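Local coordinates for endolytic peptidoglycan transglycosylase RlpA (Pseudomonas aeruginosa, PDB 6I05), which cleaves peptidoglycan as a lytic transglycosylase that strongly prefers glycan strands stripped of their stem peptides, and carries a SPOR domain, at residues A[6-11]-A[47-52]. Sequence-based numbering, arbitrary orientation.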
loop_
_atom_site.group_PDB
_atom_site.type_symbol
_atom_site.label_atom_id
_atom_site.label_comp_id
_atom_site.label_asym_id
_atom_site.label_seq_id
_atom_site.Cartn_x
_atom_site.Cartn_y
_atom_site.Cartn_z
ATOM N N LEU A 6 2.709 -4.852 2.476
ATOM C CA LEU A 6 2.657 -4.616 1.040
ATOM C C LEU A 6 2.767 -3.123 0.778
ATOM O O LEU A 6 2.318 -2.303 1.584
ATOM C CB LEU A 6 1.332 -5.101 0.439
ATOM C CG LEU A 6 1.112 -6.610 0.384
ATOM C CD1 LEU A 6 -0.338 -6.920 0.051
ATOM C CD2 LEU A 6 2.054 -7.234 -0.638
ATOM N N GLN A 7 3.372 -2.777 -0.356
ATOM C CA GLN A 7 3.330 -1.421 -0.889
ATOM C C GLN A 7 2.540 -1.458 -2.188
ATOM O O GLN A 7 2.747 -2.345 -3.023
ATOM C CB GLN A 7 4.729 -0.861 -1.135
ATOM C CG GLN A 7 4.729 0.542 -1.728
ATOM C CD GLN A 7 6.069 1.221 -1.576
ATOM O OE1 GLN A 7 6.628 1.273 -0.479
ATOM N NE2 GLN A 7 6.604 1.734 -2.678
ATOM N N VAL A 8 1.623 -0.506 -2.348
ATOM C CA VAL A 8 0.724 -0.496 -3.489
ATOM C C VAL A 8 1.019 0.644 -4.462
ATOM O O VAL A 8 0.703 0.528 -5.652
ATOM C CB VAL A 8 -0.752 -0.479 -3.035
ATOM C CG1 VAL A 8 -1.702 -0.645 -4.215
ATOM C CG2 VAL A 8 -0.993 -1.577 -1.999
ATOM N N GLY A 9 1.611 1.733 -3.996
ATOM C CA GLY A 9 2.005 2.820 -4.868
ATOM C C GLY A 9 2.901 3.765 -4.107
ATOM O O GLY A 9 3.040 3.682 -2.884
ATOM N N ALA A 10 3.501 4.678 -4.851
ATOM C CA ALA A 10 4.347 5.707 -4.272
ATOM C C ALA A 10 4.186 6.940 -5.145
ATOM O O ALA A 10 4.232 6.832 -6.373
ATOM C CB ALA A 10 5.807 5.247 -4.238
ATOM N N PHE A 11 3.967 8.091 -4.516
ATOM C CA PHE A 11 3.515 9.280 -5.223
ATOM C C PHE A 11 4.268 10.506 -4.737
ATOM O O PHE A 11 4.581 10.631 -3.555
ATOM C CB PHE A 11 2.020 9.529 -4.978
ATOM C CG PHE A 11 1.150 8.366 -5.347
ATOM C CD1 PHE A 11 0.851 7.386 -4.415
ATOM C CD2 PHE A 11 0.635 8.248 -6.630
ATOM C CE1 PHE A 11 0.055 6.306 -4.754
ATOM C CE2 PHE A 11 -0.166 7.167 -6.975
ATOM C CZ PHE A 11 -0.455 6.198 -6.032
ATOM N N VAL A 47 2.361 4.229 -0.197
ATOM C CA VAL A 47 1.107 3.724 0.349
ATOM C C VAL A 47 1.286 2.245 0.645
ATOM O O VAL A 47 1.569 1.453 -0.263
ATOM C CB VAL A 47 -0.065 3.969 -0.611
ATOM C CG1 VAL A 47 -1.361 3.454 -0.001
ATOM C CG2 VAL A 47 -0.181 5.455 -0.942
ATOM N N ARG A 48 1.140 1.874 1.913
ATOM C CA ARG A 48 1.462 0.544 2.394
ATOM C C ARG A 48 0.311 -0.014 3.212
ATOM O O ARG A 48 -0.588 0.711 3.649
ATOM C CB ARG A 48 2.734 0.575 3.244
ATOM C CG ARG A 48 3.948 0.920 2.421
ATOM C CD ARG A 48 5.209 0.996 3.234
ATOM N NE ARG A 48 6.344 1.060 2.321
ATOM C CZ ARG A 48 7.611 0.921 2.678
ATOM N NH1 ARG A 48 7.935 0.746 3.950
ATOM N NH2 ARG A 48 8.552 0.956 1.746
ATOM N N LEU A 49 0.344 -1.324 3.418
ATOM C CA LEU A 49 -0.634 -1.929 4.308
ATOM C C LEU A 49 -0.008 -3.080 5.075
ATOM O O LEU A 49 0.943 -3.717 4.616
ATOM C CB LEU A 49 -1.941 -2.295 3.612
ATOM C CG LEU A 49 -1.735 -3.350 2.555
ATOM C CD1 LEU A 49 -2.190 -4.682 3.083
ATOM C CD2 LEU A 49 -2.521 -2.995 1.317
ATOM N N GLY A 50 -0.534 -3.308 6.269
ATOM C CA GLY A 50 -0.016 -4.315 7.153
ATOM C C GLY A 50 -0.010 -3.796 8.573
ATOM O O GLY A 50 -0.355 -2.639 8.822
ATOM N N PRO A 51 0.409 -4.635 9.539
ATOM C CA PRO A 51 1.009 -5.955 9.316
ATOM C C PRO A 51 -0.010 -7.049 9.021
ATOM O O PRO A 51 -1.031 -7.181 9.714
ATOM C CB PRO A 51 1.706 -6.248 10.649
ATOM C CG PRO A 51 0.922 -5.470 11.665
ATOM C CD PRO A 51 0.465 -4.229 10.958
ATOM N N ILE A 52 0.282 -7.856 8.014
ATOM C CA ILE A 52 -0.569 -8.976 7.639
ATOM C C ILE A 52 -0.037 -10.237 8.314
ATOM O O ILE A 52 1.179 -10.466 8.374
ATOM C CB ILE A 52 -0.620 -9.100 6.106
ATOM C CG1 ILE A 52 -1.247 -7.835 5.508
ATOM C CG2 ILE A 52 -1.382 -10.339 5.696
ATOM C CD1 ILE A 52 -1.209 -7.783 4.002
#
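The amide oxygen of Gln7 takes both bonds offered by the side of the Arg48 guanidinium, across a non-hydrogen-bonded pair of the sheet. The oxygen OE1 of Gln7 accepts from NE of Arg48 at 2.8 Å and from its NH2 at 3.0 Å, lying practically in the guanidinium plane; the amide itself is turned 32° from that plane. Both chains run out extended from their backbones, Gln7 with CG anti to its N (chi1 178°), and their ends meet there. One residue along, Leu6 and Leu49 form a hydrogen-bonded pair, Leu6 N to Leu49 O at 3.0 Å and Leu49 N to Leu6 O at 2.9 Å. Further along, Val8 N donates to Val47 O, while Val47 N donates to Gly9 O: Val8 and Gly9 together face Val47 in a beta bulge, and the buried N of Gly9 has no partner.

These antiparallel strands are the central pair of the four-stranded sheet of the SPOR domain, whose helices pack on one face. On that face Leu6 CB and CD1 lie alongside the Leu49 side chain, CD1 also meets Ile52 CD1 at 4.1 Å, and Val47 CG2 abuts the edge of the Phe11 ring, 3.9 Å from CE1. Helix 55-67 covers Leu6 and Ile52 through Val58; helix 14-25 covers Val47 and Phe11. On the Gln7 face, Val76 touches both Gln7 and Arg48, and the Arg46 guanidinium lies close to that of Arg48.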